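PDB 4OVY: haloacid dehalogenase domain protein hydrolase from Planctomyces limnophilus, which is probably a hydrolase of the haloacid dehalogenase superfamily, possibly a phosphatase, and holds a calcium ion in this crystal. Local coordinates for residues A[159-163]-A[211-216]; A[185-191]-A[203-209]. All blocks are in the same frame, centred on the assembly; numbering follows the deposited sequence.

Contact 1 of 2, residues A[159-163]-A[211-216]. With EDO (1,2-ethanediol), chain H.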
loop_
_atom_site.group_PDB
_atom_site.type_symbol
_atom_site.label_atom_id
_atom_site.label_comp_id
_atom_site.label_asym_id
_atom_site.label_seq_id
_atom_site.Cartn_x
_atom_site.Cartn_y
_atom_site.Cartn_z
ATOM N N ILE A 159 -8.650 3.882 -4.741
ATOM C CA ILE A 159 -8.338 4.486 -6.034
ATOM C C ILE A 159 -7.106 3.800 -6.622
ATOM O O ILE A 159 -6.128 3.547 -5.913
ATOM C CB ILE A 159 -8.087 5.999 -5.907
ATOM C CG1 ILE A 159 -9.411 6.724 -5.667
ATOM C CG2 ILE A 159 -7.422 6.557 -7.160
ATOM C CD1 ILE A 159 -9.231 8.165 -5.243
ATOM N N VAL A 160 -7.174 3.506 -7.919
ATOM C CA VAL A 160 -6.065 2.942 -8.677
ATOM C C VAL A 160 -5.953 3.764 -9.967
ATOM O O VAL A 160 -6.654 3.515 -10.940
ATOM C CB VAL A 160 -6.264 1.443 -8.968
ATOM C CG1 VAL A 160 -5.045 0.857 -9.674
ATOM C CG2 VAL A 160 -6.515 0.676 -7.673
ATOM N N SER A 161 -5.063 4.756 -9.947
ATOM C CA SER A 161 -4.993 5.782 -10.993
ATOM C C SER A 161 -3.590 5.887 -11.578
ATOM O O SER A 161 -2.607 5.585 -10.914
ATOM C CB SER A 161 -5.418 7.134 -10.415
ATOM O OG SER A 161 -5.108 8.214 -11.281
ATOM N N GLY A 162 -3.510 6.316 -12.833
ATOM C CA GLY A 162 -2.226 6.626 -13.458
ATOM C C GLY A 162 -1.645 7.944 -12.984
ATOM O O GLY A 162 -0.451 8.194 -13.152
ATOM N N ALA A 163 -2.489 8.795 -12.398
ATOM C CA ALA A 163 -2.048 10.081 -11.885
ATOM C C ALA A 163 -1.161 9.884 -10.662
ATOM O O ALA A 163 -1.090 8.790 -10.086
ATOM C CB ALA A 163 -3.244 10.966 -11.541
ATOM N N ASP A 211 1.446 3.689 -12.667
ATOM C CA ASP A 211 0.279 2.868 -12.353
ATOM C C ASP A 211 -0.802 2.977 -13.434
ATOM O O ASP A 211 -1.923 3.441 -13.174
ATOM C CB ASP A 211 -0.285 3.316 -11.001
ATOM C CG ASP A 211 -1.432 2.444 -10.520
ATOM O OD1 ASP A 211 -1.274 1.206 -10.536
ATOM O OD2 ASP A 211 -2.477 3.007 -10.106
ATOM N N ASP A 212 -0.467 2.538 -14.645
ATOM C CA ASP A 212 -1.417 2.576 -15.756
ATOM C C ASP A 212 -1.296 1.334 -16.628
ATOM O O ASP A 212 -0.256 0.660 -16.626
ATOM C CB ASP A 212 -1.207 3.842 -16.589
ATOM C CG ASP A 212 -2.446 4.238 -17.413
ATOM O OD1 ASP A 212 -3.558 3.717 -17.172
ATOM O OD2 ASP A 212 -2.295 5.086 -18.310
ATOM N N GLN A 213 -2.371 1.037 -17.357
ATOM C CA GLN A 213 -2.430 -0.115 -18.263
ATOM C C GLN A 213 -2.087 -1.397 -17.492
ATOM O O GLN A 213 -2.681 -1.651 -16.446
ATOM C CB GLN A 213 -1.524 0.114 -19.486
ATOM C CG GLN A 213 -1.763 1.437 -20.188
ATOM C CD GLN A 213 -0.717 1.717 -21.246
ATOM O OE1 GLN A 213 -0.617 1.001 -22.243
ATOM N NE2 GLN A 213 0.066 2.760 -21.035
ATOM N N ALA A 214 -1.123 -2.193 -17.960
ATOM C CA ALA A 214 -0.776 -3.433 -17.268
ATOM C C ALA A 214 -0.083 -3.187 -15.925
ATOM O O ALA A 214 0.109 -4.126 -15.153
ATOM C CB ALA A 214 0.076 -4.336 -18.160
ATOM N N GLY A 215 0.295 -1.938 -15.653
ATOM C CA GLY A 215 0.765 -1.554 -14.340
ATOM C C GLY A 215 -0.308 -1.628 -13.262
ATOM O O GLY A 215 0.024 -1.806 -12.094
ATOM N N LYS A 216 -1.584 -1.491 -13.625
ATOM C CA LYS A 216 -2.634 -1.424 -12.591
ATOM C C LYS A 216 -2.791 -2.727 -11.801
ATOM O O LYS A 216 -2.828 -2.690 -10.568
ATOM C CB LYS A 216 -3.968 -0.900 -13.149
ATOM C CG LYS A 216 -3.905 0.574 -13.535
ATOM C CD LYS A 216 -5.272 1.232 -13.692
ATOM C CE LYS A 216 -5.116 2.714 -14.014
ATOM N NZ LYS A 216 -6.391 3.462 -13.872
HETATM C C1 EDO H . -3.836 10.145 -15.741
HETATM O O1 EDO H . -5.102 9.534 -15.446
HETATM C C2 EDO H . -3.132 9.384 -16.859
HETATM O O2 EDO H . -3.280 7.972 -16.662
HETATM O O HOH W 1 -5.439 6.139 -14.932
#

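Contact 2 of 2, residues A[185-191]-A[203-209]. With EDO (1,2-ethanediol), chain D; EDO (1,2-ethanediol), chain I.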
loop_
_atom_site.group_PDB
_atom_site.type_symbol
_atom_site.label_atom_id
_atom_site.label_comp_id
_atom_site.label_asym_id
_atom_site.label_seq_id
_atom_site.Cartn_x
_atom_site.Cartn_y
_atom_site.Cartn_z
ATOM N N GLY A 185 -1.303 5.043 -7.007
ATOM C CA GLY A 185 -1.035 5.905 -8.140
ATOM C C GLY A 185 0.401 5.801 -8.611
ATOM O O GLY A 185 1.166 4.948 -8.152
ATOM N N SER A 186 0.762 6.673 -9.535
ATOM C CA SER A 186 2.149 6.756 -9.988
ATOM C C SER A 186 2.952 7.544 -8.955
ATOM O O SER A 186 2.400 8.364 -8.226
ATOM C CB SER A 186 2.231 7.426 -11.355
ATOM O OG SER A 186 1.564 6.657 -12.338
ATOM N N SER A 187 4.255 7.301 -8.897
ATOM C CA SER A 187 5.087 7.913 -7.865
ATOM C C SER A 187 6.547 8.097 -8.291
ATOM O O SER A 187 7.033 7.440 -9.215
ATOM C CB SER A 187 5.023 7.070 -6.580
ATOM O OG SER A 187 5.446 5.729 -6.811
ATOM N N VAL A 188 7.217 9.025 -7.614
ATOM C CA VAL A 188 8.677 9.150 -7.662
ATOM C C VAL A 188 9.264 8.491 -6.426
ATOM O O VAL A 188 8.548 8.228 -5.449
ATOM C CB VAL A 188 9.145 10.621 -7.703
ATOM C CG1 VAL A 188 8.567 11.326 -8.919
ATOM C CG2 VAL A 188 8.791 11.374 -6.412
ATOM N N LYS A 189 10.567 8.233 -6.463
ATOM C CA LYS A 189 11.257 7.685 -5.312
ATOM C C LYS A 189 11.429 8.745 -4.227
ATOM O O LYS A 189 11.471 9.946 -4.508
ATOM C CB LYS A 189 12.617 7.109 -5.707
ATOM C CG LYS A 189 12.520 5.871 -6.584
ATOM C CD LYS A 189 13.870 5.192 -6.717
ATOM C CE LYS A 189 13.863 4.147 -7.820
ATOM N NZ LYS A 189 12.914 3.049 -7.518
ATOM N N LEU A 190 11.498 8.272 -2.987
ATOM C CA LEU A 190 11.748 9.113 -1.824
ATOM C C LEU A 190 13.045 8.717 -1.139
ATOM O O LEU A 190 13.499 7.586 -1.257
ATOM C CB LEU A 190 10.608 8.972 -0.819
ATOM C CG LEU A 190 9.228 9.427 -1.292
ATOM C CD1 LEU A 190 8.185 9.089 -0.234
ATOM C CD2 LEU A 190 9.226 10.917 -1.613
ATOM N N LYS A 191 13.618 9.662 -0.403
ATOM C CA LYS A 191 14.806 9.420 0.414
ATOM C C LYS A 191 14.531 9.974 1.814
ATOM O O LYS A 191 13.984 11.066 1.944
ATOM C CB LYS A 191 16.009 10.126 -0.217
ATOM C CG LYS A 191 17.282 10.117 0.616
ATOM C CD LYS A 191 18.398 10.951 -0.019
ATOM C CE LYS A 191 18.053 12.437 -0.080
ATOM N NZ LYS A 191 19.187 13.304 -0.526
ATOM N N ARG A 203 11.622 14.126 -2.057
ATOM C CA ARG A 203 11.337 13.653 -3.407
ATOM C C ARG A 203 12.603 13.633 -4.273
ATOM O O ARG A 203 13.361 14.605 -4.316
ATOM C CB ARG A 203 10.292 14.548 -4.064
ATOM C CG ARG A 203 8.938 14.568 -3.365
ATOM C CD ARG A 203 8.055 15.657 -3.946
ATOM N NE ARG A 203 8.006 15.561 -5.400
ATOM C CZ ARG A 203 7.116 14.863 -6.101
ATOM N NH1 ARG A 203 6.131 14.195 -5.504
ATOM N NH2 ARG A 203 7.208 14.850 -7.430
ATOM N N LEU A 204 12.818 12.522 -4.965
ATOM C CA LEU A 204 13.946 12.368 -5.875
ATOM C C LEU A 204 13.523 12.583 -7.328
ATOM O O LEU A 204 12.339 12.504 -7.665
ATOM C CB LEU A 204 14.555 10.981 -5.715
ATOM C CG LEU A 204 15.017 10.606 -4.302
ATOM C CD1 LEU A 204 15.604 9.205 -4.314
ATOM C CD2 LEU A 204 16.029 11.616 -3.774
ATOM N N ALA A 205 14.503 12.865 -8.181
ATOM C CA ALA A 205 14.272 13.009 -9.615
ATOM C C ALA A 205 14.412 11.640 -10.267
ATOM O O ALA A 205 15.199 11.449 -11.191
ATOM C CB ALA A 205 15.266 14.001 -10.214
ATOM N N GLU A 206 13.632 10.688 -9.768
ATOM C CA GLU A 206 13.703 9.309 -10.201
ATOM C C GLU A 206 12.303 8.719 -10.103
ATOM O O GLU A 206 11.628 8.921 -9.097
ATOM C CB GLU A 206 14.665 8.554 -9.290
ATOM C CG GLU A 206 15.331 7.354 -9.918
ATOM C CD GLU A 206 16.252 6.637 -8.948
ATOM O OE1 GLU A 206 16.773 7.292 -8.012
ATOM O OE2 GLU A 206 16.442 5.413 -9.115
ATOM N N LEU A 207 11.870 8.013 -11.147
ATOM C CA LEU A 207 10.561 7.366 -11.150
ATOM C C LEU A 207 10.566 6.158 -10.225
ATOM O O LEU A 207 11.527 5.400 -10.185
ATOM C CB LEU A 207 10.174 6.893 -12.553
ATOM C CG LEU A 207 9.817 7.943 -13.601
ATOM C CD1 LEU A 207 9.490 7.245 -14.913
ATOM C CD2 LEU A 207 8.654 8.815 -13.130
ATOM N N ASN A 208 9.472 5.976 -9.501
ATOM C CA ASN A 208 9.278 4.783 -8.698
ATOM C C ASN A 208 8.344 3.809 -9.405
ATOM O O ASN A 208 8.662 2.630 -9.552
ATOM C CB ASN A 208 8.722 5.155 -7.320
ATOM C CG ASN A 208 8.572 3.953 -6.412
ATOM O OD1 ASN A 208 9.476 3.135 -6.315
ATOM N ND2 ASN A 208 7.428 3.839 -5.744
ATOM N N PHE A 209 7.192 4.303 -9.842
ATOM C CA PHE A 209 6.170 3.442 -10.415
ATOM C C PHE A 209 5.166 4.222 -11.251
ATOM O O PHE A 209 4.768 5.321 -10.876
ATOM C CB PHE A 209 5.447 2.690 -9.294
ATOM C CG PHE A 209 4.523 1.618 -9.781
ATOM C CD1 PHE A 209 5.030 0.421 -10.277
ATOM C CD2 PHE A 209 3.144 1.800 -9.743
ATOM C CE1 PHE A 209 4.175 -0.572 -10.727
ATOM C CE2 PHE A 209 2.288 0.807 -10.193
ATOM C CZ PHE A 209 2.804 -0.376 -10.683
HETATM C C1 EDO D . 1.721 2.513 -6.234
HETATM O O1 EDO D . 0.848 3.365 -5.478
HETATM C C2 EDO D . 3.168 3.014 -6.186
HETATM O O2 EDO D . 3.283 4.345 -6.696
HETATM C C1 EDO I . 7.267 2.091 -2.802
HETATM O O1 EDO I . 6.178 2.074 -3.738
HETATM C C2 EDO I . 7.604 0.671 -2.410
HETATM O O2 EDO I . 7.740 -0.111 -3.602
HETATM O O HOH W 2 11.481 1.958 -4.782
#

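Contact 1 of 2, residues A[159-163]-A[211-216]
Lys216 runs past Val160 and brings its amine to the backbone at the end of strand 156-161. This is the HAD core: Ser161, at the strand end, fits the motif II position, and Lys216, near the start of helix 215-223, fits the motif III lysine. The tight part lies around Val160. Its CG1 stands anti to the backbone N (chi1 -176°) and so turns to both partners. On the acid it lies 3.4 Å from Asp211 OD2, and the two side chains cross at about a right angle. On the lysine it lies 4.0 Å from Lys216 CG, with CB and CD just as near. Beyond CG the lysine is extended, which carries NZ to Val160 O at 2.9 Å. That hydrogen bond comes in 24° off the carbonyl plane. NZ also forms salt bridges with Asp42 and Asp238, so three oxygens of the protein grip it. Met241 of helix 239-246 packs on both Val160 and Lys216. Asp211 OD2 sits 2.7 Å from Ser161 O, while its buried OD1 has no partner in the model. The loose side is at Asp212 and the N-H of Gly162. A water accepts from Gly162 N at 2.9 Å and from Lys216 NZ. An ethanediol, probably from the crystallisation liquor, bonds weakly to this water and Asp212 OD2 and is hydrogen-bonded to Asp44 OD2. Asp212 comes no closer to segment 159-163 than 4.3 Å, CB to Gly162 CA. Gly162 CA itself is packed, with a CA-H...O contact of 3.2 Å to Asp211 O, bent to 128° at the hydrogen.

Contact 2 of 2, residues A[185-191]-A[203-209]
Lys189 lies across four residues, Leu204, Glu206, Leu207 and Asn208, and each atom of its side chain meets something. CB rests 3.9 Å from Leu204 CD1. CG lies near Leu207 O and Asn208 CB. CD runs beside the Glu206 carboxylate, and CE comes to 3.2 Å from Glu206 OE2. A bend at the last torsion of Lys189 (chi4 -63°) turns NZ towards Asn208 OD1. There a water receives a weak bond from NZ and donates to OD1. Lys189 NZ is 4.5 Å from Glu206 OE2, too far for a salt bridge. The backbones form part of a beta hairpin, strands 183-195 and 198-204. After a corner at Ala205 and Glu206, with Ala205 the centre of an inverse gamma turn, the chain pairs again with the first strand through 207-209. Here Asn208 and Phe209 both face Ser187 in a classic beta bulge. Both of their N-H groups reach Ser187 O from the same face of its carbonyl plane, Asn208 N at 2.9 Å and Phe209 N at 3.2 Å. In the amide plane of Asn208, ND2 donates to Ser187 OG at 2.9 Å, and it also donates to an ethanediol. With an alanine here, Ser187 OG would probably be left without this donor and the water by Lys189 NZ without its acceptor. Gln222 of the second subunit packs on Ser187 and Asn208 and donates to Val188 O. Further along, Arg203 NE bonds to His107 O. Val188 CG2 sits 3.8 Å above the centre of the Arg203 guanidinium.

In the fold
Contacts 1 and 2 lie on neighbouring parallel strands of one sheet, 156-161 and 183-195, with centres about 15 Å apart. Ser186 of contact 2 joins them. Its OG is 2.7 Å from Gly162 O and also bonds to Asp211 N, so it touches both segments of contact 1. The backbone N of Ser186 is 2.9 Å from Ala163 O. A second junction is Gly215 O, which packs 3.4 Å from Phe209 CZ. Contact 1 borders the calcium site of Asp42, Asp44 and Asn234: the Lys216 side chain is about 6 Å from the calcium ion at the nearest atoms. In contact 2 the Ser186 side chain is about 12 Å from the calcium ion, again at the nearest atoms.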